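Local coordinates for RagB/SusD domain protein (Flavobacterium johnsoniae, PDB 5J5U) that probably binds chitin or chitin-derived chains at the cell surface, as a SusD-like protein of a chitin utilization locus, at residues A[145-148]-A[149-153]; A[333-336]-A[337-341]; A[476-479]-A[480-484]. One frame throughout, in Å; residues are numbered along the deposited sequence.

All three contacts are local, each joining side chains a few residues apart. Contact 2 is buried, its centre about 10 Å from the centre of the chain. Contacts 1 and 3 are partly buried and lie further out, at about 19 and 18 Å. Contact 1 lies within helix 143-160, and on its buried side aromatic and aliphatic groups meet. Contact 2 is a polar helix start, where strand 332-335 passes into helix 337-349. Contact 3 is a C-terminal turn closed by a backbone bond, with a valine methyl over an indole and a water-bridged aspartate. Contacts 1 and 3 touch through Tyr-147 and Trp-481, both bonded to Asp-117. Helix 178-195 meets both contact 1 and contact 2.

Contact 1. Residues A[145-148]-A[149-153]; sequences DIYN and SFFKD
Phe-150 N donates to Ile-146 O at 2.9 Å, one of four successive backbone bonds that make this stretch regular alpha helix. Ser-149, Phe-151 and Lys-152 bond in the same i to i-4 way to Asp-145, Tyr-147 and Asn-148. Ile-146 O also lies against a face of the Phe-150 ring, toward its rim.

The side chains of Ile-146 and Phe-150 run side by side and point the same way. The CG2 branch of Ile-146 is anti to the backbone N (the CG1 torsion is -64°). This places the methyl over a face of the Phe-150 ring. Ile-146 CG2 is 3.8 Å from the centroid of the Phe-150 ring, a CH-pi contact, and 3.3 Å from Phe-150 CZ. Phe-150 in turn meets Tyr-147 edge to face. Phe-150 CD2 comes in over the centre of the tyrosine ring, 4.2 Å from Tyr-147 CD1. The centroids are 5.4 Å apart and the planes are inclined at 57°. Phe-151 approaches Tyr-147 differently: Phe-151 CE2 sits at the edge of the tyrosine ring, 4.4 Å from Tyr-147 CD2. Phe-151 CD2 also passes close to Tyr-147 O.

The tyrosine hydroxyl is held from elsewhere, by a hydrogen bond to Asp-117 OD1. Asn-148 and Lys-152 lie on the exposed side of the helix. The apolar side packs between two other helices: Phe-150 against Val-109, Ala-112 and Thr-116 of helix 98-119, and all three aromatic residues against Leu-192 of helix 178-195.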
loop_
_atom_site.group_PDB
_atom_site.type_symbol
_atom_site.label_atom_id
_atom_site.label_comp_id
_atom_site.label_asym_id
_atom_site.label_seq_id
_atom_site.Cartn_x
_atom_site.Cartn_y
_atom_site.Cartn_z
ATOM N N ASP A 145 11.913 17.221 -2.984
ATOM C CA ASP A 145 11.236 18.375 -2.395
ATOM C C ASP A 145 9.827 17.991 -1.930
ATOM O O ASP A 145 9.353 18.489 -0.910
ATOM C CB ASP A 145 11.187 19.560 -3.389
ATOM C CG ASP A 145 12.580 20.023 -3.810
ATOM O OD1 ASP A 145 13.485 19.956 -2.968
ATOM O OD2 ASP A 145 12.784 20.450 -4.961
ATOM N N ILE A 146 9.159 17.116 -2.674
ATOM C CA ILE A 146 7.814 16.692 -2.303
ATOM C C ILE A 146 7.902 16.033 -0.945
ATOM O O ILE A 146 7.099 16.293 -0.058
ATOM C CB ILE A 146 7.175 15.705 -3.327
ATOM C CG1 ILE A 146 6.976 16.361 -4.704
ATOM C CG2 ILE A 146 5.840 15.191 -2.822
ATOM C CD1 ILE A 146 6.253 15.475 -5.729
ATOM N N TYR A 147 8.907 15.196 -0.779
ATOM C CA TYR A 147 9.119 14.503 0.481
ATOM C C TYR A 147 9.511 15.423 1.663
ATOM O O TYR A 147 9.041 15.200 2.793
ATOM C CB TYR A 147 10.170 13.409 0.289
ATOM C CG TYR A 147 9.545 12.057 0.072
ATOM C CD1 TYR A 147 8.911 11.732 -1.139
ATOM C CD2 TYR A 147 9.543 11.114 1.092
ATOM C CE1 TYR A 147 8.335 10.481 -1.329
ATOM C CE2 TYR A 147 8.967 9.879 0.915
ATOM C CZ TYR A 147 8.366 9.564 -0.290
ATOM O OH TYR A 147 7.794 8.326 -0.405
ATOM N N ASN A 148 10.374 16.419 1.425
ATOM C CA ASN A 148 10.678 17.408 2.474
ATOM C C ASN A 148 9.401 18.147 2.880
ATOM O O ASN A 148 9.171 18.434 4.061
ATOM C CB ASN A 148 11.734 18.425 2.020
ATOM C CG ASN A 148 13.134 17.841 1.994
ATOM O OD1 ASN A 148 13.435 16.900 2.733
ATOM N ND2 ASN A 148 13.996 18.385 1.131
ATOM N N SER A 149 8.572 18.460 1.893
ATOM C CA SER A 149 7.300 19.126 2.157
ATOM C C SER A 149 6.345 18.193 2.966
ATOM O O SER A 149 5.656 18.641 3.908
ATOM C CB SER A 149 6.691 19.604 0.837
ATOM O OG SER A 149 5.348 19.995 0.974
ATOM N N PHE A 150 6.354 16.897 2.651
ATOM C CA PHE A 150 5.615 15.901 3.456
ATOM C C PHE A 150 6.043 15.944 4.928
ATOM O O PHE A 150 5.208 16.009 5.840
ATOM C CB PHE A 150 5.839 14.467 2.940
ATOM C CG PHE A 150 5.143 14.140 1.640
ATOM C CD1 PHE A 150 4.107 14.920 1.160
ATOM C CD2 PHE A 150 5.532 13.024 0.904
ATOM C CE1 PHE A 150 3.482 14.606 -0.021
ATOM C CE2 PHE A 150 4.908 12.711 -0.295
ATOM C CZ PHE A 150 3.879 13.486 -0.748
ATOM N N PHE A 151 7.352 15.869 5.153
ATOM C CA PHE A 151 7.862 15.840 6.511
ATOM C C PHE A 151 7.458 17.124 7.233
ATOM O O PHE A 151 7.011 17.075 8.383
ATOM C CB PHE A 151 9.390 15.664 6.539
ATOM C CG PHE A 151 9.855 14.305 6.106
ATOM C CD1 PHE A 151 9.327 13.156 6.682
ATOM C CD2 PHE A 151 10.809 14.175 5.093
ATOM C CE1 PHE A 151 9.755 11.876 6.262
ATOM C CE2 PHE A 151 11.240 12.925 4.670
ATOM C CZ PHE A 151 10.703 11.761 5.260
ATOM N N LYS A 152 7.618 18.267 6.566
ATOM C CA LYS A 152 7.225 19.541 7.169
ATOM C C LYS A 152 5.745 19.577 7.581
ATOM O O LYS A 152 5.417 19.910 8.727
ATOM C CB LYS A 152 7.508 20.701 6.218
ATOM C CG LYS A 152 7.239 22.062 6.849
ATOM C CD LYS A 152 7.232 23.192 5.813
ATOM C CE LYS A 152 7.245 24.551 6.505
ATOM N NZ LYS A 152 7.315 25.714 5.586
ATOM N N ASP A 153 4.855 19.216 6.663
ATOM C CA ASP A 153 3.440 19.211 6.975
ATOM C C ASP A 153 3.071 18.232 8.094
ATOM O O ASP A 153 2.222 18.546 8.913
ATOM C CB ASP A 153 2.616 18.886 5.745
ATOM C CG ASP A 153 2.437 20.073 4.862
ATOM O OD1 ASP A 153 2.846 21.165 5.294
ATOM O OD2 ASP A 153 1.860 19.932 3.766
#

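Contact 2. Residues A[333-336]-A[337-341]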
loop_
_atom_site.group_PDB
_atom_site.type_symbol
_atom_site.label_atom_id
_atom_site.label_comp_id
_atom_site.label_asym_id
_atom_site.label_seq_id
_atom_site.Cartn_x
_atom_site.Cartn_y
_atom_site.Cartn_z
ATOM N N LEU A 333 -8.052 -1.059 4.747
ATOM C CA LEU A 333 -6.973 -0.637 5.634
ATOM C C LEU A 333 -5.912 0.229 4.925
ATOM O O LEU A 333 -5.231 -0.249 4.020
ATOM C CB LEU A 333 -6.300 -1.881 6.243
ATOM C CG LEU A 333 -5.117 -1.677 7.197
ATOM C CD1 LEU A 333 -5.540 -0.889 8.411
ATOM C CD2 LEU A 333 -4.494 -3.006 7.615
ATOM N N HIS A 334 -5.744 1.475 5.368
ATOM C CA HIS A 334 -4.762 2.394 4.774
ATOM C C HIS A 334 -3.373 2.375 5.429
ATOM O O HIS A 334 -2.352 2.291 4.741
ATOM C CB HIS A 334 -5.292 3.828 4.818
ATOM C CG HIS A 334 -6.417 4.082 3.870
ATOM N ND1 HIS A 334 -6.241 4.122 2.503
ATOM C CD2 HIS A 334 -7.732 4.315 4.088
ATOM C CE1 HIS A 334 -7.399 4.368 1.921
ATOM N NE2 HIS A 334 -8.322 4.487 2.860
ATOM N N VAL A 335 -3.343 2.522 6.751
ATOM C CA VAL A 335 -2.106 2.530 7.523
ATOM C C VAL A 335 -2.311 1.694 8.779
ATOM O O VAL A 335 -3.380 1.746 9.391
ATOM C CB VAL A 335 -1.661 3.958 7.913
ATOM C CG1 VAL A 335 -0.212 3.942 8.346
ATOM C CG2 VAL A 335 -1.901 4.975 6.753
ATOM N N SER A 336 -1.295 0.943 9.185
ATOM C CA SER A 336 -1.527 -0.070 10.199
ATOM C C SER A 336 -0.526 -0.034 11.342
ATOM O O SER A 336 0.566 0.530 11.214
ATOM C CB SER A 336 -1.507 -1.456 9.557
ATOM O OG SER A 336 -0.191 -1.823 9.194
ATOM N N TYR A 337 -0.921 -0.638 12.461
ATOM C CA TYR A 337 -0.047 -0.773 13.622
ATOM C C TYR A 337 1.053 -1.791 13.322
ATOM O O TYR A 337 2.232 -1.611 13.679
ATOM C CB TYR A 337 -0.852 -1.200 14.855
ATOM C CG TYR A 337 0.011 -1.487 16.069
ATOM C CD1 TYR A 337 0.762 -0.481 16.656
ATOM C CD2 TYR A 337 0.067 -2.753 16.628
ATOM C CE1 TYR A 337 1.549 -0.722 17.755
ATOM C CE2 TYR A 337 0.858 -3.008 17.743
ATOM C CZ TYR A 337 1.596 -1.981 18.297
ATOM O OH TYR A 337 2.392 -2.203 19.395
ATOM N N SER A 338 0.659 -2.850 12.625
ATOM C CA SER A 338 1.605 -3.857 12.171
ATOM C C SER A 338 2.721 -3.191 11.370
ATOM O O SER A 338 3.906 -3.410 11.632
ATOM C CB SER A 338 0.899 -4.926 11.334
ATOM O OG SER A 338 1.840 -5.805 10.734
ATOM N N GLU A 339 2.333 -2.362 10.403
ATOM C CA GLU A 339 3.309 -1.620 9.601
ATOM C C GLU A 339 4.263 -0.784 10.465
ATOM O O GLU A 339 5.467 -0.864 10.290
ATOM C CB GLU A 339 2.593 -0.716 8.585
ATOM C CG GLU A 339 3.428 0.458 8.121
ATOM C CD GLU A 339 2.707 1.327 7.113
ATOM O OE1 GLU A 339 1.457 1.263 7.078
ATOM O OE2 GLU A 339 3.394 2.083 6.374
ATOM N N SER A 340 3.723 0.011 11.387
ATOM C CA SER A 340 4.552 0.899 12.207
ATOM C C SER A 340 5.557 0.094 13.010
ATOM O O SER A 340 6.715 0.493 13.141
ATOM C CB SER A 340 3.697 1.764 13.148
ATOM O OG SER A 340 3.038 0.990 14.139
ATOM N N GLN A 341 5.127 -1.056 13.523
ATOM C CA GLN A 341 6.031 -1.878 14.324
ATOM C C GLN A 341 7.104 -2.536 13.461
ATOM O O GLN A 341 8.250 -2.680 13.886
ATOM C CB GLN A 341 5.250 -2.948 15.100
ATOM C CG GLN A 341 4.295 -2.385 16.144
ATOM C CD GLN A 341 4.968 -1.337 17.013
ATOM O OE1 GLN A 341 5.732 -1.671 17.913
ATOM N NE2 GLN A 341 4.685 -0.064 16.746
HETATM O O HOH W 1 -0.171 -0.948 6.660
#
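A capping box formed by Ser-336 and Glu-339 starts helix 337-349, just after strand 332-335. Ser-336 is the N-cap. Its OG accepts from Glu-339 N at 2.9 Å. The serine torsion of 72° sets OG between its own backbone N and carbonyl carbon, turned toward the first helical turn. The return bond, from Ser-336 N to Glu-339 OE1, is weak at 3.5 Å. Water 1 reinforces the box: it lies 2.7 Å from Ser-336 OG and donates to Glu-339 OE1 at 2.8 Å. Ser-340 N bonds to Ser-336 O at 3.2 Å. The glutamate chain is extended beyond CG and crosses Val-335. Val-335 CG1 is 3.4 Å from Glu-339 OE1. Within the same first turn, Ser-340 OG donates to Tyr-337 O, which also accepts from Gln-341 N.

The other carboxylate oxygen, Glu-339 OE2, reaches out of the box to a salt bridge with Arg-191 and a hydrogen bond with Tyr-411 OH. Arg-191 also bonds to His-334 O, so it links strand and helix start. The buried carboxylate is thus gripped at both oxygens. The arginine charge and the helix N-terminus would both be expected to stabilise its ionised form.

Contact 3. Residues A[476-479]-A[480-484]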
loop_
_atom_site.group_PDB
_atom_site.type_symbol
_atom_site.label_atom_id
_atom_site.label_comp_id
_atom_site.label_asym_id
_atom_site.label_seq_id
_atom_site.Cartn_x
_atom_site.Cartn_y
_atom_site.Cartn_z
ATOM N N THR A 476 9.985 1.609 -17.108
ATOM C CA THR A 476 11.316 1.155 -16.680
ATOM C C THR A 476 12.151 2.290 -16.058
ATOM O O THR A 476 13.297 2.074 -15.665
ATOM C CB THR A 476 12.108 0.562 -17.851
ATOM O OG1 THR A 476 11.990 1.447 -18.965
ATOM C CG2 THR A 476 11.530 -0.798 -18.257
ATOM N N GLY A 477 11.602 3.508 -16.001
ATOM C CA GLY A 477 12.241 4.575 -15.234
ATOM C C GLY A 477 12.190 4.355 -13.717
ATOM O O GLY A 477 11.430 3.498 -13.240
ATOM N N LYS A 478 12.977 5.138 -12.972
ATOM C CA LYS A 478 13.054 5.065 -11.506
ATOM C C LYS A 478 12.596 6.358 -10.857
ATOM O O LYS A 478 12.870 7.445 -11.374
ATOM C CB LYS A 478 14.480 4.807 -11.010
ATOM C CG LYS A 478 15.142 3.536 -11.469
ATOM C CD LYS A 478 14.992 2.445 -10.460
ATOM C CE LYS A 478 15.779 1.195 -10.869
ATOM N NZ LYS A 478 17.259 1.397 -10.836
ATOM N N VAL A 479 11.950 6.238 -9.699
ATOM C CA VAL A 479 11.609 7.403 -8.899
ATOM C C VAL A 479 12.851 7.690 -8.064
ATOM O O VAL A 479 13.710 6.834 -7.907
ATOM C CB VAL A 479 10.332 7.178 -7.996
ATOM C CG1 VAL A 479 9.144 6.780 -8.839
ATOM C CG2 VAL A 479 10.583 6.102 -6.945
ATOM N N TRP A 480 12.942 8.904 -7.552
ATOM C CA TRP A 480 14.139 9.418 -6.873
ATOM C C TRP A 480 14.622 8.570 -5.697
ATOM O O TRP A 480 15.826 8.384 -5.524
ATOM C CB TRP A 480 13.863 10.873 -6.416
ATOM C CG TRP A 480 14.791 11.405 -5.370
ATOM C CD1 TRP A 480 16.061 11.867 -5.554
ATOM C CD2 TRP A 480 14.521 11.518 -3.964
ATOM N NE1 TRP A 480 16.598 12.262 -4.357
ATOM C CE2 TRP A 480 15.675 12.056 -3.360
ATOM C CE3 TRP A 480 13.413 11.227 -3.163
ATOM C CZ2 TRP A 480 15.759 12.302 -1.982
ATOM C CZ3 TRP A 480 13.495 11.469 -1.790
ATOM C CH2 TRP A 480 14.657 12.005 -1.215
ATOM N N TRP A 481 13.702 8.062 -4.866
ATOM C CA TRP A 481 14.146 7.330 -3.666
ATOM C C TRP A 481 14.578 5.892 -3.950
ATOM O O TRP A 481 15.118 5.212 -3.087
ATOM C CB TRP A 481 13.082 7.337 -2.560
ATOM C CG TRP A 481 11.653 6.946 -2.884
ATOM C CD1 TRP A 481 10.565 7.761 -2.806
ATOM C CD2 TRP A 481 11.153 5.657 -3.276
ATOM N NE1 TRP A 481 9.431 7.077 -3.132
ATOM C CE2 TRP A 481 9.763 5.781 -3.421
ATOM C CE3 TRP A 481 11.740 4.413 -3.485
ATOM C CZ2 TRP A 481 8.950 4.711 -3.800
ATOM C CZ3 TRP A 481 10.940 3.350 -3.858
ATOM C CH2 TRP A 481 9.557 3.505 -4.010
ATOM N N ASP A 482 14.329 5.442 -5.164
ATOM C CA ASP A 482 14.695 4.098 -5.600
ATOM C C ASP A 482 16.089 4.119 -6.256
ATOM O O ASP A 482 16.234 4.385 -7.452
ATOM C CB ASP A 482 13.587 3.576 -6.531
ATOM C CG ASP A 482 13.898 2.221 -7.161
ATOM O OD1 ASP A 482 14.940 1.600 -6.851
ATOM O OD2 ASP A 482 13.044 1.759 -7.961
ATOM N N VAL A 483 17.114 3.872 -5.444
ATOM C CA VAL A 483 18.498 4.013 -5.895
ATOM C C VAL A 483 19.143 2.611 -5.947
ATOM O O VAL A 483 20.018 2.244 -5.161
ATOM C CB VAL A 483 19.278 5.064 -4.997
ATOM C CG1 VAL A 483 18.674 6.482 -5.123
ATOM C CG2 VAL A 483 19.303 4.687 -3.550
ATOM N N ASN A 484 18.708 1.901 -6.985
ATOM C CA ASN A 484 18.567 0.446 -7.108
ATOM C C ASN A 484 18.734 -0.240 -5.743
ATOM O O ASN A 484 19.800 -0.231 -5.122
ATOM C CB ASN A 484 19.551 -0.228 -8.113
ATOM C CG ASN A 484 20.151 0.712 -9.202
ATOM O OD1 ASN A 484 21.041 0.276 -9.924
ATOM N ND2 ASN A 484 19.866 2.012 -9.149
HETATM O O HOH W 2 11.230 3.385 -9.076
#
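The first torsions of Val-479 and Trp-481 bring the valine methyl over the indole. The CG1 torsion of Val-479, -57°, leaves CG2 between its backbone N and carbonyl carbon. At 50°, Trp-481 has CG in the equivalent place. The two side chains then run side by side. Val-479 CG2 stands over one face of the indole, 3.6 Å from the centroid of the six-membered ring and only 12° off the ring normal, a CH-pi contact.

The backbone here is a type I beta turn from Val-479 to Asp-482, in the C-terminal loop after helix 459-468. Asp-482 N donates to Val-479 O at 3.1 Å and closes the turn. The donor stands above the carbonyl plane. Water 2 spans the same two residues: it accepts from Val-479 N at 3.0 Å and donates to Asp-482 OD2 at 2.7 Å.

Lys-478 crosses Asp-482 at about a right angle, with its CD 3.2 Å from Asp-482 OD2. Its charged end does not reach the carboxylate, since Lys-478 NZ stays 4.6 Å from Asp-482 OD1. Trp-481 NE1 bonds to Asp-117 OD1. Arg-423 of helix 415-425 packs on Val-479, Trp-481 and Asp-482.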